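Local coordinates for protein alginate lyase AlgAT5 (Defluviitalea, PDB 5ZQI) that probably cleaves alginate by beta-elimination, as a polysaccharide lyase of family 7 with a beta-sandwich fold, at residues A[66-71]-A[78-83]; A[149-154]-A[159-164]; A[172-177]-A[190-195]; A[245-248]-A[252-255]. All coordinates share one frame; numbering follows the deposited sequence.

Interaction 1: residues A[66-71]-A[78-83]; sequences NWKLTL and EITQPE
Lys-68 and Glu-78 form a salt bridge that runs diagonally between neighbouring strands, with NZ 2.9 Å from OE1 of Glu-78. The ammonium meets OE1 on the syn side of the carboxylate, 30° out of its plane. Lys-68 starts with CG wedged between its backbone N and carbonyl carbon (chi1 66°) and then runs fully extended, which lays CD and CE alongside the Glu-78 carboxylate before NZ reaches it. The other carboxylate oxygen is occupied as well: a water donates to Glu-78 OE2 over 2.7 Å and also contacts Thr-70 OG1, so the acid is held from two directions.

Beneath these side chains the backbones exchange a pair of hydrogen bonds, Leu-69 N to Ile-79 O at 2.9 Å and Ile-79 N to Leu-69 O at 2.8 Å. They make Leu-69 and Ile-79 a hydrogen-bonded pair in an antiparallel beta hairpin, followed by Thr-70 and Glu-78 as a non-hydrogen-bonded pair. Strand 67-70 is paired along its other edge with strand 120-127. Past the last bridge the chains part, and a water takes over, donating to Trp-67 O and accepting from Gln-81 N. The Gln-81 side chain is tied elsewhere, NE2 donating to Leu-64 O.

Packing follows on both faces. On the salt-bridge side, Thr-80 CG2 lies 3.9 Å from Lys-68 CB. On the other, Ile-79 CG1 rests 4.1 Å from Leu-71 CD1, and both side chains touch Tyr-87. The Trp-67 indole leads away from the hairpin to Leu-264 and Val-266 of strand 256-269.

Interaction 2: residues A[149-154]-A[159-164]; sequences QKITHL and DHVVVG
Gln-149 is steered to Val-163 by a chi1 of 63°, which sets CG between the backbone N and the carbonyl carbon; the chain then extends and carries its amide across to the other strand. There NE2 donates to Val-163 O over 3.1 Å, with a nearly straight N-H...O angle of 171°. The acceptor lies almost in the amide plane, only 4° out of it, while OE1 accepts from Asn-259 ND2, so both ends of the amide are fixed. A leucine here would probably leave Val-163 O without this donor and the Asn-259 amide without its acceptor.

Further along, the contact is apolar. Ile-151 sends CD1 to Val-163 CG2 at 4.0 Å and slides its CG2 past Val-161 CG2 at 4.1 Å. Leu-154 crosses Val-161 at about a right angle, its CD2 3.7 Å from Val-161 CG1, and its CD1 approaches Asp-159 O. Leu-178 and Leu-201 add to the packing around Ile-151 and Leu-154.

No backbone hydrogen bond links the two strands, whose axes approach to 9.6 Å: strand 142-153 belongs to one sheet and strand 160-167 to the other, and their inward side chains interlock in the core of a beta-sandwich.

Interaction 3: residues A[172-177]-A[190-195]; sequences DVIMIR and EELADL. With SO4 (sulfate ion), chain B.
The Arg-177 guanidinium meets a sulfate ion at its edge, near its own plane: NH2 donates to sulfate O4 over 2.7 Å with an N-H...O angle of 162°. Met-175 CE also lies at the edge, in the guanidinium plane. The side chain runs extended from CG to NE. NE and NH1 pair with Glu-179 and Glu-186, and NH2 is also bonded to His-160 ND1, contacts that probably fix the rotation of the group. A leucine in place of Arg-177 would probably strip the sulfate of one donor and leave Glu-179 and Glu-186 without their shared positive mate.

Tyr-118 and Lys-158 also bind the sulfate, which probably came from the crystallisation liquor; this cluster of donors is consistent with a site that can hold an anionic group.

The two segments themselves meet through methyl groups. Ile-174 holds CG1 between its backbone N and carbonyl carbon (chi1 63°), which puts CG2 beside the N, where it lies 4.0 Å from Leu-192 CD1. Ile-176 CG2 likewise lies 4.0 Å from Leu-195 CD1. In both pairs the side chains cross at about a right angle.

Strand 182-187 runs between the two strands in the sheet. Classic beta bulges shape each strand, Val-173 and Ile-174 facing Ile-166, Leu-192 and Ala-193 facing Val-185. From the opposite sheet, strands 215-220 and 223-229 supply Val-218, which touches Ile-174 and Ile-176, and Tyr-228, which packs on Ile-174 and Leu-192.

Interaction 4: residues A[245-248]-A[252-255]; sequences SNTS and SEDA
Ser-252 enters the contact through its backbone, Ser-252 C lying 4.4 Å from Thr-247 CG2. Its CB is directed away from the 245-248 segment, and OG comes within 2.5 Å of Asp-254 OD1, a very short distance that makes the details of this bond doubtful.

Glu-253 comes next and makes the closest approach between the segments, CG lying 3.8 Å from Thr-247 CG2. The two side chains meet obliquely, carbon against carbon. On Thr-247 a chi1 of 62° tucks OG1 between the backbone N and the carbonyl carbon and swings CG2 round to Glu-253. Beyond CG the glutamate chain is extended, and its backbone is hydrogen-bonded to Gly-109.

After Asp-254 the turn closes at Ala-255, with the backbone N donating to Ser-252 O over 3.2 Å, and the backbone of this alanine then pairs with Cys-108.

Facing this, the other segment has its own internal brace: Asn-246 OD1 accepts from Ser-248 OG at 2.6 Å and, weakly, from Ser-248 N. Its ND2 is tied to Ser-117 O, while Ser-245 OG bonds to Asp-251.

With little surface buried and no hydrogen bond across it, this is a surface loop contact: a short 3-10 segment against a type I beta turn, within the connection from strand 241-243 of one sheet of the sandwich to strand 256-269 of the other.

How the interactions relate
Along the chain the four contacts follow one another in series, each closing before the next opens. Interactions 1, 2 and 3 all reach the larger antiparallel sheet, but interaction 1 lies across the chain's centre from the other two, about 21 Å and about 25 Å away between centres. Interactions 2 and 3 touch directly: strands 160-167 and 172-179 are neighbours, with probable backbone hydrogen bonds from Ile-176 N to Gly-164 O and from Val-163 N to Ile-176 O. Interaction 4 has its nearest atoms about 5 Å from interaction 2. Interaction 2 bridges the two sheets, interactions 1 and 3 help build the larger one, and interaction 4 lies in a loop joining them, so together they hold the sandwich.

Interaction 1: residues A[66-71]-A[78-83]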
# COMPACT_ATOMS: atom_id res chain seq x y z
N ASN A 66 11.89 6.68 -5.83
CA ASN A 66 11.12 7.71 -5.16
C ASN A 66 10.16 7.08 -4.16
O ASN A 66 8.98 7.44 -4.09
CB ASN A 66 10.38 8.58 -6.17
CG ASN A 66 11.25 9.68 -6.71
OD1 ASN A 66 12.20 10.12 -6.06
ND2 ASN A 66 10.94 10.11 -7.93
N TRP A 67 10.69 6.18 -3.34
CA TRP A 67 9.95 5.61 -2.24
C TRP A 67 10.86 5.51 -1.03
O TRP A 67 12.08 5.46 -1.15
CB TRP A 67 9.43 4.22 -2.58
CG TRP A 67 8.42 4.08 -3.71
CD1 TRP A 67 8.66 3.70 -4.99
CD2 TRP A 67 7.01 4.29 -3.62
NE1 TRP A 67 7.49 3.65 -5.70
CE2 TRP A 67 6.45 4.00 -4.88
CE3 TRP A 67 6.15 4.67 -2.58
CZ2 TRP A 67 5.11 4.12 -5.13
CZ3 TRP A 67 4.81 4.79 -2.83
CH2 TRP A 67 4.29 4.49 -4.09
N LYS A 68 10.25 5.42 0.16
CA LYS A 68 10.92 4.95 1.37
C LYS A 68 10.06 3.85 1.97
O LYS A 68 8.84 3.81 1.73
CB LYS A 68 11.19 6.07 2.36
CG LYS A 68 10.02 6.73 2.98
CD LYS A 68 10.49 7.70 4.10
CE LYS A 68 9.34 8.51 4.64
NZ LYS A 68 9.79 9.37 5.76
N LEU A 69 10.69 2.95 2.72
CA LEU A 69 10.02 1.77 3.26
C LEU A 69 9.89 1.87 4.78
O LEU A 69 10.88 2.17 5.45
CB LEU A 69 10.80 0.50 2.91
CG LEU A 69 10.27 -0.82 3.47
CD1 LEU A 69 8.99 -1.24 2.81
CD2 LEU A 69 11.35 -1.90 3.29
N THR A 70 8.69 1.60 5.31
CA THR A 70 8.49 1.38 6.74
C THR A 70 8.33 -0.11 7.01
O THR A 70 7.58 -0.80 6.31
CB THR A 70 7.28 2.13 7.27
OG1 THR A 70 7.44 3.53 6.97
CG2 THR A 70 7.12 1.91 8.79
N LEU A 71 9.06 -0.61 8.02
CA LEU A 71 9.08 -2.02 8.40
C LEU A 71 8.14 -2.33 9.55
O LEU A 71 7.69 -1.44 10.28
CB LEU A 71 10.50 -2.41 8.82
CG LEU A 71 11.58 -2.42 7.74
CD1 LEU A 71 12.97 -2.56 8.37
CD2 LEU A 71 11.36 -3.48 6.71
N GLU A 78 12.39 3.02 9.25
CA GLU A 78 12.33 3.44 7.87
C GLU A 78 13.65 3.16 7.16
O GLU A 78 14.73 3.46 7.69
CB GLU A 78 12.00 4.92 7.73
CG GLU A 78 10.63 5.30 8.23
CD GLU A 78 10.24 6.73 7.90
OE1 GLU A 78 11.12 7.53 7.53
OE2 GLU A 78 9.04 7.05 8.03
N ILE A 79 13.55 2.58 5.97
CA ILE A 79 14.68 2.41 5.06
C ILE A 79 14.48 3.40 3.92
O ILE A 79 13.52 3.27 3.16
CB ILE A 79 14.80 0.98 4.53
CG1 ILE A 79 14.69 -0.10 5.63
CG2 ILE A 79 16.13 0.83 3.73
CD1 ILE A 79 15.74 -0.06 6.70
N THR A 80 15.37 4.38 3.83
CA THR A 80 15.31 5.38 2.78
C THR A 80 16.39 5.11 1.75
O THR A 80 17.31 4.33 1.96
CB THR A 80 15.48 6.79 3.36
OG1 THR A 80 16.75 6.92 4.01
CG2 THR A 80 14.40 7.09 4.35
N GLN A 81 16.26 5.79 0.61
CA GLN A 81 17.35 5.82 -0.35
C GLN A 81 18.49 6.64 0.24
O GLN A 81 18.26 7.64 0.92
CB GLN A 81 16.88 6.43 -1.67
CG GLN A 81 15.87 5.54 -2.43
CD GLN A 81 16.48 4.30 -3.07
OE1 GLN A 81 17.68 4.08 -3.00
NE2 GLN A 81 15.65 3.45 -3.62
N PRO A 82 19.76 6.25 -0.03
CA PRO A 82 20.15 5.21 -0.99
C PRO A 82 20.21 3.78 -0.44
O PRO A 82 20.36 2.84 -1.24
CB PRO A 82 21.56 5.64 -1.42
CG PRO A 82 22.10 6.36 -0.19
CD PRO A 82 20.90 7.07 0.41
N GLU A 83 20.09 3.61 0.88
CA GLU A 83 20.15 2.27 1.44
C GLU A 83 19.06 1.36 0.88
O GLU A 83 19.29 0.17 0.69
CB GLU A 83 20.05 2.34 2.95
CG GLU A 83 21.24 2.97 3.62
CD GLU A 83 21.22 4.52 3.65
OE1 GLU A 83 20.15 5.12 3.32
OE2 GLU A 83 22.25 5.11 4.03
O HOH W 1 13.78 7.20 0.21
O HOH W 2 7.21 5.39 9.05

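Interaction 2: residues A[149-154]-A[159-164]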
# COMPACT_ATOMS: atom_id res chain seq x y z
N GLN A 149 -0.79 -6.43 -8.48
CA GLN A 149 -0.45 -7.15 -7.25
C GLN A 149 -1.41 -8.32 -7.05
O GLN A 149 -2.41 -8.46 -7.76
CB GLN A 149 -0.47 -6.20 -6.04
CG GLN A 149 -1.87 -5.57 -5.75
CD GLN A 149 -1.85 -4.61 -4.60
OE1 GLN A 149 -1.01 -4.70 -3.71
NE2 GLN A 149 -2.76 -3.67 -4.61
N LYS A 150 -1.09 -9.16 -6.06
CA LYS A 150 -2.02 -10.18 -5.58
C LYS A 150 -1.88 -10.24 -4.07
O LYS A 150 -0.79 -10.02 -3.54
CB LYS A 150 -1.77 -11.53 -6.21
CG LYS A 150 -0.44 -12.15 -5.86
CD LYS A 150 -0.25 -13.47 -6.60
CE LYS A 150 1.11 -14.05 -6.33
NZ LYS A 150 1.33 -15.27 -7.19
N ILE A 151 -2.99 -10.42 -3.36
CA ILE A 151 -2.97 -10.56 -1.91
C ILE A 151 -2.91 -12.05 -1.59
O ILE A 151 -3.71 -12.83 -2.13
CB ILE A 151 -4.18 -9.89 -1.26
CG1 ILE A 151 -4.28 -8.42 -1.69
CG2 ILE A 151 -4.12 -10.07 0.27
CD1 ILE A 151 -5.67 -7.80 -1.44
N THR A 152 -1.96 -12.46 -0.74
CA THR A 152 -1.70 -13.88 -0.55
C THR A 152 -2.01 -14.43 0.83
O THR A 152 -2.10 -15.66 0.98
CB THR A 152 -0.24 -14.22 -0.89
OG1 THR A 152 0.65 -13.40 -0.12
CG2 THR A 152 0.06 -13.97 -2.37
N HIS A 153 -2.19 -13.58 1.84
CA HIS A 153 -2.42 -14.10 3.19
C HIS A 153 -3.09 -13.01 4.01
O HIS A 153 -2.83 -11.82 3.83
CB HIS A 153 -1.10 -14.53 3.84
CG HIS A 153 -1.26 -15.50 4.97
ND1 HIS A 153 -1.20 -16.87 4.81
CD2 HIS A 153 -1.41 -15.29 6.30
CE1 HIS A 153 -1.35 -17.46 5.99
NE2 HIS A 153 -1.50 -16.52 6.90
N LEU A 154 -3.97 -13.45 4.91
CA LEU A 154 -4.76 -12.59 5.79
C LEU A 154 -4.65 -13.07 7.22
O LEU A 154 -4.48 -14.27 7.47
CB LEU A 154 -6.26 -12.59 5.40
CG LEU A 154 -6.60 -12.04 4.01
CD1 LEU A 154 -8.09 -12.27 3.76
CD2 LEU A 154 -6.23 -10.59 3.89
N ASP A 159 -9.57 -10.49 9.45
CA ASP A 159 -8.95 -10.84 8.17
C ASP A 159 -8.97 -9.65 7.21
O ASP A 159 -9.57 -9.70 6.11
CB ASP A 159 -9.63 -12.07 7.59
CG ASP A 159 -11.13 -11.92 7.41
OD1 ASP A 159 -11.77 -11.12 8.09
OD2 ASP A 159 -11.66 -12.67 6.57
N HIS A 160 -8.29 -8.59 7.64
CA HIS A 160 -8.35 -7.28 7.02
C HIS A 160 -6.97 -6.75 6.68
O HIS A 160 -6.10 -6.68 7.56
CB HIS A 160 -9.02 -6.23 7.94
CG HIS A 160 -10.43 -6.51 8.33
ND1 HIS A 160 -11.15 -5.61 9.08
CD2 HIS A 160 -11.26 -7.56 8.10
CE1 HIS A 160 -12.37 -6.09 9.28
NE2 HIS A 160 -12.47 -7.26 8.68
N VAL A 161 -6.77 -6.32 5.43
CA VAL A 161 -5.52 -5.69 5.03
C VAL A 161 -5.79 -4.51 4.11
O VAL A 161 -6.82 -4.42 3.45
CB VAL A 161 -4.54 -6.68 4.33
CG1 VAL A 161 -4.16 -7.83 5.25
CG2 VAL A 161 -5.13 -7.14 2.99
N VAL A 162 -4.79 -3.61 4.05
CA VAL A 162 -4.80 -2.45 3.16
C VAL A 162 -3.58 -2.54 2.25
O VAL A 162 -2.46 -2.75 2.73
CB VAL A 162 -4.80 -1.13 3.97
CG1 VAL A 162 -4.45 0.08 3.09
CG2 VAL A 162 -6.18 -0.89 4.64
N VAL A 163 -3.80 -2.33 0.96
CA VAL A 163 -2.82 -2.55 -0.09
C VAL A 163 -2.88 -1.41 -1.11
O VAL A 163 -3.15 -1.60 -2.30
CB VAL A 163 -3.07 -3.91 -0.75
CG1 VAL A 163 -2.81 -5.04 0.28
CG2 VAL A 163 -4.45 -4.03 -1.36
N GLY A 164 -2.65 -0.21 -0.64
CA GLY A 164 -2.65 0.97 -1.47
C GLY A 164 -3.40 2.09 -0.78
O GLY A 164 -4.52 1.89 -0.27

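Interaction 3: residues A[172-177]-A[190-195]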
# COMPACT_ATOMS: atom_id res chain seq x y z
N ASP A 172 -5.54 8.78 6.38
CA ASP A 172 -5.78 8.29 5.04
C ASP A 172 -6.87 9.11 4.38
O ASP A 172 -7.77 9.64 5.02
CB ASP A 172 -6.17 6.81 5.06
CG ASP A 172 -7.44 6.54 5.80
OD1 ASP A 172 -7.43 6.56 7.04
OD2 ASP A 172 -8.46 6.31 5.14
N VAL A 173 -6.76 9.23 3.07
CA VAL A 173 -7.76 9.87 2.22
C VAL A 173 -8.61 8.77 1.58
O VAL A 173 -9.83 8.74 1.75
CB VAL A 173 -7.08 10.77 1.19
CG1 VAL A 173 -8.14 11.39 0.25
CG2 VAL A 173 -6.31 11.92 1.85
N ILE A 174 -7.97 7.83 0.89
CA ILE A 174 -8.61 6.57 0.54
C ILE A 174 -7.64 5.43 0.78
O ILE A 174 -6.42 5.59 0.76
CB ILE A 174 -9.14 6.52 -0.91
CG1 ILE A 174 -8.01 6.63 -1.92
CG2 ILE A 174 -10.23 7.55 -1.15
CD1 ILE A 174 -8.37 6.04 -3.30
N MET A 175 -8.20 4.23 0.99
CA MET A 175 -7.44 3.01 1.12
C MET A 175 -8.08 1.89 0.30
O MET A 175 -9.31 1.77 0.23
CB MET A 175 -7.30 2.54 2.58
CG MET A 175 -6.71 3.60 3.51
SD MET A 175 -6.13 2.98 5.09
CE MET A 175 -7.68 2.35 5.72
N ILE A 176 -7.23 1.08 -0.32
CA ILE A 176 -7.63 -0.15 -1.00
C ILE A 176 -7.61 -1.26 0.04
O ILE A 176 -6.55 -1.64 0.52
CB ILE A 176 -6.72 -0.45 -2.18
CG1 ILE A 176 -6.56 0.78 -3.09
CG2 ILE A 176 -7.26 -1.67 -2.98
CD1 ILE A 176 -7.85 1.36 -3.66
N ARG A 177 -8.78 -1.81 0.36
CA ARG A 177 -8.96 -2.64 1.54
C ARG A 177 -9.58 -3.98 1.14
O ARG A 177 -10.55 -4.03 0.38
CB ARG A 177 -9.85 -1.92 2.54
CG ARG A 177 -9.95 -2.58 3.90
CD ARG A 177 -10.60 -1.60 4.91
NE ARG A 177 -10.75 -2.26 6.21
CZ ARG A 177 -10.26 -1.83 7.36
NH1 ARG A 177 -9.66 -0.66 7.44
NH2 ARG A 177 -10.43 -2.57 8.44
N GLU A 190 -15.27 4.15 6.21
CA GLU A 190 -16.48 3.55 5.66
C GLU A 190 -16.26 3.23 4.19
O GLU A 190 -15.37 3.76 3.53
CB GLU A 190 -17.70 4.47 5.81
CG GLU A 190 -18.02 4.90 7.24
CD GLU A 190 -18.30 3.73 8.18
OE1 GLU A 190 -18.59 2.61 7.70
OE2 GLU A 190 -18.24 3.94 9.42
N GLU A 191 -17.07 2.30 3.70
CA GLU A 191 -16.97 1.85 2.32
C GLU A 191 -17.44 2.92 1.36
O GLU A 191 -18.52 3.50 1.52
CB GLU A 191 -17.81 0.58 2.15
CG GLU A 191 -17.40 -0.57 3.08
CD GLU A 191 -18.22 -1.83 2.87
OE1 GLU A 191 -18.93 -1.93 1.85
OE2 GLU A 191 -18.16 -2.72 3.73
N LEU A 192 -16.64 3.17 0.33
CA LEU A 192 -16.98 4.10 -0.73
C LEU A 192 -17.49 3.40 -1.99
O LEU A 192 -18.39 3.92 -2.65
CB LEU A 192 -15.77 4.95 -1.10
CG LEU A 192 -15.28 5.88 0.02
CD1 LEU A 192 -14.07 6.67 -0.45
CD2 LEU A 192 -16.35 6.82 0.47
N ALA A 193 -16.91 2.25 -2.33
CA ALA A 193 -17.26 1.54 -3.55
C ALA A 193 -16.63 0.16 -3.49
O ALA A 193 -15.51 0.01 -3.01
CB ALA A 193 -16.76 2.28 -4.79
N ASP A 194 -17.34 -0.82 -4.04
CA ASP A 194 -16.80 -2.15 -4.23
C ASP A 194 -15.84 -2.20 -5.41
O ASP A 194 -16.08 -1.58 -6.45
CB ASP A 194 -17.96 -3.13 -4.48
CG ASP A 194 -18.74 -3.46 -3.23
OD1 ASP A 194 -18.30 -3.09 -2.12
OD2 ASP A 194 -19.81 -4.09 -3.37
N LEU A 195 -14.76 -2.95 -5.24
CA LEU A 195 -13.94 -3.36 -6.37
C LEU A 195 -14.25 -4.80 -6.79
O LEU A 195 -14.35 -5.08 -7.98
CB LEU A 195 -12.44 -3.21 -6.04
CG LEU A 195 -11.99 -1.82 -5.58
CD1 LEU A 195 -10.48 -1.83 -5.30
CD2 LEU A 195 -12.32 -0.75 -6.63
S SO4 B . -10.64 -0.72 11.87
O1 SO4 B . -11.85 -1.35 12.40
O2 SO4 B . -10.99 0.48 11.11
O3 SO4 B . -9.74 -0.36 12.97
O4 SO4 B . -9.96 -1.63 10.96

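Interaction 4: residues A[245-248]-A[252-255]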
# COMPACT_ATOMS: atom_id res chain seq x y z
N SER A 245 -4.85 -5.62 11.79
CA SER A 245 -5.11 -6.40 12.99
C SER A 245 -3.90 -6.33 13.90
O SER A 245 -2.83 -5.86 13.51
CB SER A 245 -5.47 -7.84 12.65
OG SER A 245 -5.96 -8.44 13.83
N ASN A 246 -4.09 -6.78 15.13
CA ASN A 246 -3.06 -6.84 16.16
C ASN A 246 -3.56 -7.81 17.23
O ASN A 246 -4.64 -8.39 17.10
CB ASN A 246 -2.74 -5.44 16.67
CG ASN A 246 -3.96 -4.75 17.28
OD1 ASN A 246 -4.71 -5.37 18.01
ND2 ASN A 246 -4.15 -3.47 16.97
N THR A 247 -2.76 -8.03 18.26
CA THR A 247 -3.14 -9.04 19.24
C THR A 247 -4.37 -8.64 20.06
O THR A 247 -5.06 -9.53 20.57
CB THR A 247 -1.99 -9.38 20.21
OG1 THR A 247 -1.62 -8.21 20.96
CG2 THR A 247 -0.80 -9.93 19.45
N SER A 248 -4.68 -7.34 20.18
CA SER A 248 -5.88 -6.90 20.90
C SER A 248 -7.16 -7.33 20.19
O SER A 248 -8.22 -7.40 20.83
CB SER A 248 -5.90 -5.38 21.10
OG SER A 248 -6.35 -4.68 19.95
N SER A 252 -3.02 -13.95 16.75
CA SER A 252 -1.73 -14.30 17.32
C SER A 252 -0.64 -13.38 16.78
O SER A 252 -0.78 -12.72 15.75
CB SER A 252 -1.39 -15.76 17.01
OG SER A 252 -1.09 -15.92 15.65
N GLU A 253 0.48 -13.34 17.50
CA GLU A 253 1.59 -12.48 17.08
C GLU A 253 2.09 -12.85 15.68
O GLU A 253 2.53 -11.97 14.93
CB GLU A 253 2.74 -12.55 18.08
CG GLU A 253 2.42 -11.89 19.43
CD GLU A 253 3.47 -12.17 20.48
OE1 GLU A 253 4.50 -12.78 20.15
OE2 GLU A 253 3.25 -11.78 21.65
N ASP A 254 2.01 -14.13 15.31
CA ASP A 254 2.55 -14.59 14.04
C ASP A 254 1.50 -14.67 12.92
O ASP A 254 1.84 -15.03 11.79
CB ASP A 254 3.24 -15.95 14.21
CG ASP A 254 2.36 -17.00 14.83
OD1 ASP A 254 1.13 -16.79 14.92
OD2 ASP A 254 2.91 -18.05 15.23
N ALA A 255 0.25 -14.33 13.20
CA ALA A 255 -0.71 -14.12 12.12
C ALA A 255 -0.24 -12.95 11.28
O ALA A 255 0.46 -12.05 11.77
CB ALA A 255 -2.11 -13.85 12.67